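PDB 3GAZ: alcohol dehydrogenase superfamily protein from Novosphingobium aromaticivorans, which probably catalyses a dinucleotide-dependent oxidation or reduction, most likely with NADP(H). Local coordinates for residues A167-L172 against L187-D192; G161-V166 against Y221-G226. All blocks are in the same frame, centred on the assembly; numbering follows the deposited sequence.

Contact 1 (A167-L172 against L187-D192); sequences AIQIAL and LEYVRD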
loop_
_atom_site.group_PDB
_atom_site.type_symbol
_atom_site.label_atom_id
_atom_site.label_comp_id
_atom_site.label_asym_id
_atom_site.label_seq_id
_atom_site.Cartn_x
_atom_site.Cartn_y
_atom_site.Cartn_z
ATOM N N ALA A 167 -26.140 -8.547 -5.748
ATOM C CA ALA A 167 -26.963 -7.352 -5.588
ATOM C C ALA A 167 -28.437 -7.759 -5.699
ATOM O O ALA A 167 -29.286 -7.265 -4.963
ATOM C CB ALA A 167 -26.615 -6.327 -6.661
ATOM N N ILE A 168 -28.732 -8.667 -6.627
ATOM C CA ILE A 168 -30.100 -9.152 -6.814
ATOM C C ILE A 168 -30.627 -9.787 -5.529
ATOM O O ILE A 168 -31.736 -9.493 -5.084
ATOM C CB ILE A 168 -30.178 -10.235 -7.917
ATOM C CG1 ILE A 168 -30.016 -9.599 -9.299
ATOM C CG2 ILE A 168 -31.499 -11.001 -7.803
ATOM C CD1 ILE A 168 -29.987 -10.606 -10.428
ATOM N N GLN A 169 -29.819 -10.663 -4.940
ATOM C CA GLN A 169 -30.217 -11.372 -3.734
ATOM C C GLN A 169 -30.343 -10.477 -2.508
ATOM O O GLN A 169 -31.205 -10.709 -1.660
ATOM C CB GLN A 169 -29.245 -12.529 -3.477
ATOM C CG GLN A 169 -29.229 -13.536 -4.629
ATOM C CD GLN A 169 -28.234 -14.663 -4.430
ATOM O OE1 GLN A 169 -28.429 -15.535 -3.589
ATOM N NE2 GLN A 169 -27.152 -14.642 -5.203
ATOM N N ILE A 170 -29.490 -9.461 -2.409
ATOM C CA ILE A 170 -29.562 -8.538 -1.278
ATOM C C ILE A 170 -30.864 -7.747 -1.395
ATOM O O ILE A 170 -31.631 -7.650 -0.436
ATOM C CB ILE A 170 -28.366 -7.544 -1.265
ATOM C CG1 ILE A 170 -27.083 -8.275 -0.863
ATOM C CG2 ILE A 170 -28.640 -6.392 -0.293
ATOM C CD1 ILE A 170 -25.844 -7.405 -0.898
ATOM N N ALA A 171 -31.110 -7.199 -2.582
ATOM C CA ALA A 171 -32.312 -6.410 -2.836
ATOM C C ALA A 171 -33.583 -7.207 -2.544
ATOM O O ALA A 171 -34.499 -6.705 -1.903
ATOM C CB ALA A 171 -32.319 -5.923 -4.284
ATOM N N LEU A 172 -33.637 -8.448 -3.019
ATOM C CA LEU A 172 -34.806 -9.294 -2.793
ATOM C C LEU A 172 -35.027 -9.530 -1.306
ATOM O O LEU A 172 -36.148 -9.417 -0.810
ATOM C CB LEU A 172 -34.640 -10.637 -3.516
ATOM C CG LEU A 172 -34.824 -10.585 -5.034
ATOM C CD1 LEU A 172 -34.326 -11.873 -5.674
ATOM C CD2 LEU A 172 -36.306 -10.348 -5.352
ATOM N N LEU A 187 -30.030 -15.231 -18.319
ATOM C CA LEU A 187 -31.442 -14.903 -18.115
ATOM C C LEU A 187 -32.167 -15.928 -17.249
ATOM O O LEU A 187 -32.995 -15.575 -16.407
ATOM C CB LEU A 187 -32.156 -14.777 -19.467
ATOM C CG LEU A 187 -31.701 -13.601 -20.338
ATOM C CD1 LEU A 187 -32.358 -13.695 -21.707
ATOM C CD2 LEU A 187 -32.052 -12.284 -19.657
ATOM N N GLU A 188 -31.854 -17.199 -17.466
ATOM C CA GLU A 188 -32.471 -18.279 -16.719
ATOM C C GLU A 188 -32.005 -18.256 -15.267
ATOM O O GLU A 188 -32.791 -18.489 -14.344
ATOM C CB GLU A 188 -32.107 -19.617 -17.359
ATOM C CG GLU A 188 -32.908 -20.770 -16.832
ATOM C CD GLU A 188 -34.388 -20.483 -16.882
ATOM O OE1 GLU A 188 -34.873 -20.021 -17.938
ATOM O OE2 GLU A 188 -35.062 -20.720 -15.863
ATOM N N TYR A 189 -30.721 -17.980 -15.077
ATOM C CA TYR A 189 -30.135 -17.916 -13.746
ATOM C C TYR A 189 -30.782 -16.793 -12.933
ATOM O O TYR A 189 -31.143 -16.986 -11.771
ATOM C CB TYR A 189 -28.623 -17.680 -13.846
ATOM C CG TYR A 189 -27.983 -17.338 -12.522
ATOM C CD1 TYR A 189 -27.777 -18.316 -11.549
ATOM C CD2 TYR A 189 -27.643 -16.022 -12.215
ATOM C CE1 TYR A 189 -27.251 -17.990 -10.296
ATOM C CE2 TYR A 189 -27.119 -15.683 -10.966
ATOM C CZ TYR A 189 -26.927 -16.668 -10.013
ATOM O OH TYR A 189 -26.424 -16.335 -8.775
ATOM N N VAL A 190 -30.926 -15.623 -13.550
ATOM C CA VAL A 190 -31.536 -14.470 -12.885
ATOM C C VAL A 190 -32.981 -14.766 -12.496
ATOM O O VAL A 190 -33.426 -14.416 -11.398
ATOM C CB VAL A 190 -31.495 -13.217 -13.794
ATOM C CG1 VAL A 190 -32.316 -12.087 -13.180
ATOM C CG2 VAL A 190 -30.053 -12.775 -13.977
ATOM N N ARG A 191 -33.708 -15.418 -13.396
ATOM C CA ARG A 191 -35.099 -15.775 -13.135
ATOM C C ARG A 191 -35.146 -16.670 -11.898
ATOM O O ARG A 191 -35.964 -16.463 -11.002
ATOM C CB ARG A 191 -35.682 -16.522 -14.338
ATOM C CG ARG A 191 -37.167 -16.846 -14.232
ATOM C CD ARG A 191 -37.568 -17.867 -15.292
ATOM N NE ARG A 191 -36.920 -19.161 -15.068
ATOM C CZ ARG A 191 -37.204 -19.972 -14.052
ATOM N NH1 ARG A 191 -38.128 -19.630 -13.163
ATOM N NH2 ARG A 191 -36.564 -21.128 -13.918
ATOM N N ASP A 192 -34.252 -17.657 -11.857
ATOM C CA ASP A 192 -34.168 -18.592 -10.736
ATOM C C ASP A 192 -33.990 -17.898 -9.392
ATOM O O ASP A 192 -34.579 -18.312 -8.393
ATOM C CB ASP A 192 -33.013 -19.573 -10.950
ATOM C CG ASP A 192 -33.483 -20.930 -11.428
ATOM O OD1 ASP A 192 -34.137 -21.643 -10.635
ATOM O OD2 ASP A 192 -33.203 -21.286 -12.593
#
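I168 and V190 meet through methyl groups, their side chains crossing at about a right angle: CD1 of I168 lies 3.9 Å from CG1 of V190 and 4.2 Å from its CG2, so one methyl of the isoleucine faces both branches of the valine. I168 sends its ethyl arm across because CG1 stands beside the backbone N (chi1 -73°) and the chain runs on extended to CD1 (chi2 176°). One residue on from I168 and one back from V190, NE2 of Q169 and OH of Y189 come only to 4.0 Å, with no hydrogen bond between them and the amide plane standing 83° to the ring. The amide is held from elsewhere: NE2 donates to the carbonyl O of H165, a turn earlier in its own helix, and OE1 accepts from the backbone N of A298. The tyrosine ring in turn has a cation-pi partner in R300. A180 of strand 177-182 touches both I168 and V190, as does A195 in a loop. These consecutive helices of the Rossmann-type domain are joined through that strand and pack on the same side of the sheet. Their contact rests on apolar packing, and the polar groups beside it are steered by neighbours.

Contact 2 (G161-V166 against Y221-G226); sequences GGVGHV and YDTLGG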
loop_
_atom_site.group_PDB
_atom_site.type_symbol
_atom_site.label_atom_id
_atom_site.label_comp_id
_atom_site.label_asym_id
_atom_site.label_seq_id
_atom_site.Cartn_x
_atom_site.Cartn_y
_atom_site.Cartn_z
ATOM N N GLY A 161 -23.478 -11.272 -13.445
ATOM C CA GLY A 161 -22.104 -10.991 -13.046
ATOM C C GLY A 161 -21.779 -11.062 -11.560
ATOM O O GLY A 161 -22.648 -11.341 -10.726
ATOM N N GLY A 162 -20.517 -10.791 -11.232
ATOM C CA GLY A 162 -20.060 -10.845 -9.850
ATOM C C GLY A 162 -20.869 -10.026 -8.857
ATOM O O GLY A 162 -21.465 -10.571 -7.926
ATOM N N VAL A 163 -20.879 -8.711 -9.041
ATOM C CA VAL A 163 -21.632 -7.826 -8.153
ATOM C C VAL A 163 -23.130 -7.995 -8.399
ATOM O O VAL A 163 -23.938 -7.990 -7.470
ATOM C CB VAL A 163 -21.260 -6.343 -8.408
ATOM C CG1 VAL A 163 -22.005 -5.431 -7.439
ATOM C CG2 VAL A 163 -19.764 -6.158 -8.263
ATOM N N GLY A 164 -23.488 -8.149 -9.665
ATOM C CA GLY A 164 -24.884 -8.288 -10.034
ATOM C C GLY A 164 -25.691 -9.374 -9.345
ATOM O O GLY A 164 -26.749 -9.095 -8.780
ATOM N N HIS A 165 -25.205 -10.611 -9.377
ATOM C CA HIS A 165 -25.962 -11.700 -8.770
ATOM C C HIS A 165 -26.139 -11.555 -7.265
ATOM O O HIS A 165 -27.152 -11.982 -6.717
ATOM C CB HIS A 165 -25.352 -13.072 -9.129
ATOM C CG HIS A 165 -24.163 -13.470 -8.303
ATOM N ND1 HIS A 165 -22.917 -12.905 -8.464
ATOM C CD2 HIS A 165 -24.026 -14.422 -7.349
ATOM C CE1 HIS A 165 -22.060 -13.496 -7.646
ATOM N NE2 HIS A 165 -22.707 -14.419 -6.960
ATOM N N VAL A 166 -25.175 -10.941 -6.590
ATOM C CA VAL A 166 -25.311 -10.760 -5.154
ATOM C C VAL A 166 -26.193 -9.543 -4.867
ATOM O O VAL A 166 -26.918 -9.518 -3.871
ATOM C CB VAL A 166 -23.932 -10.617 -4.453
ATOM C CG1 VAL A 166 -23.197 -11.952 -4.499
ATOM C CG2 VAL A 166 -23.102 -9.536 -5.123
ATOM N N TYR A 221 -28.832 -0.196 -10.205
ATOM C CA TYR A 221 -27.447 -0.490 -9.864
ATOM C C TYR A 221 -26.666 -0.921 -11.099
ATOM O O TYR A 221 -26.883 -2.004 -11.642
ATOM C CB TYR A 221 -27.351 -1.591 -8.799
ATOM C CG TYR A 221 -26.002 -1.625 -8.095
ATOM C CD1 TYR A 221 -24.813 -1.528 -8.819
ATOM C CD2 TYR A 221 -25.918 -1.745 -6.711
ATOM C CE1 TYR A 221 -23.570 -1.546 -8.181
ATOM C CE2 TYR A 221 -24.678 -1.766 -6.060
ATOM C CZ TYR A 221 -23.510 -1.665 -6.802
ATOM O OH TYR A 221 -22.283 -1.678 -6.174
ATOM N N ASP A 222 -25.756 -0.058 -11.538
ATOM C CA ASP A 222 -24.918 -0.337 -12.689
ATOM C C ASP A 222 -23.674 -1.092 -12.238
ATOM O O ASP A 222 -22.870 -0.564 -11.472
ATOM C CB ASP A 222 -24.498 0.974 -13.364
ATOM C CG ASP A 222 -23.367 0.781 -14.350
ATOM O OD1 ASP A 222 -23.419 -0.189 -15.133
ATOM O OD2 ASP A 222 -22.425 1.602 -14.349
ATOM N N THR A 223 -23.517 -2.330 -12.701
ATOM C CA THR A 223 -22.341 -3.111 -12.334
ATOM C C THR A 223 -21.420 -3.267 -13.535
ATOM O O THR A 223 -20.394 -3.940 -13.446
ATOM C CB THR A 223 -22.701 -4.537 -11.862
ATOM O OG1 THR A 223 -23.024 -5.346 -13.000
ATOM C CG2 THR A 223 -23.873 -4.509 -10.906
ATOM N N LEU A 224 -21.783 -2.647 -14.654
ATOM C CA LEU A 224 -20.988 -2.763 -15.871
ATOM C C LEU A 224 -20.235 -1.491 -16.265
ATOM O O LEU A 224 -19.133 -1.564 -16.805
ATOM C CB LEU A 224 -21.887 -3.226 -17.025
ATOM C CG LEU A 224 -22.475 -4.631 -16.837
ATOM C CD1 LEU A 224 -23.521 -4.924 -17.903
ATOM C CD2 LEU A 224 -21.347 -5.655 -16.897
ATOM N N GLY A 225 -20.833 -0.332 -16.003
ATOM C CA GLY A 225 -20.182 0.923 -16.332
ATOM C C GLY A 225 -20.280 1.322 -17.793
ATOM O O GLY A 225 -21.022 0.717 -18.570
ATOM N N GLY A 226 -19.522 2.350 -18.163
ATOM C CA GLY A 226 -19.528 2.822 -19.535
ATOM C C GLY A 226 -20.920 3.166 -20.030
ATOM O O GLY A 226 -21.647 3.894 -19.364
HETATM O O HOH W 1 -21.988 -7.887 -12.212
#
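The glycine-rich turn at the start of helix 162-173 meets the end of strand 217-222, at the C-terminal end of the parallel sheet, where Rossmann-type domains generally bind their dinucleotide. V163 has CG1 anti to its backbone N (chi1 -178°), which carries this methyl to 4.0 Å from OH of Y221 and 4.0 Å from CG2 of T223. It slides past the threonine in the opposite direction and crosses the tyrosine at about a right angle. CG2 of T223 also lies 3.9 Å from N of G164. G161 and G164 fit the later glycines of a GxGxxG pattern, consistent with a nucleotide-binding turn. A water bridges the two sides, accepting from N of G164 at 3.0 Å and donating to OG1 of T223 at 2.9 Å. That hydroxyl also bonds to O of Q157, while OH of Y221 is held by O of T137 in helix 132-145. Each segment braces its own turn. O of G161 takes the backbone N and ND1 of H165 on opposite faces of its plane. At the strand's end, OD1 of D222 accepts from N of L224, an Asx turn, and from N of G225 (2.7 Å, 169°), which extends it to an Asx motif.

Both contacts draw on helix 162-173: contact 2 uses its glycine-rich start and contact 1 its later turns. Along the chain, contact 1 is nested within the loop that contact 2 closes, and their centres are about 12 Å apart. Contact 1 is the more buried and joins helix to helix; contact 2 is partly buried, nearer the centre of the chain, and joins helix to strand end. Neither has a direct hydrogen bond between its segments, but a water spans contact 2, which lies at the C-terminal end of the sheet. The two meet directly where OH of Y189 packs 3.4 Å from CD2 of H165.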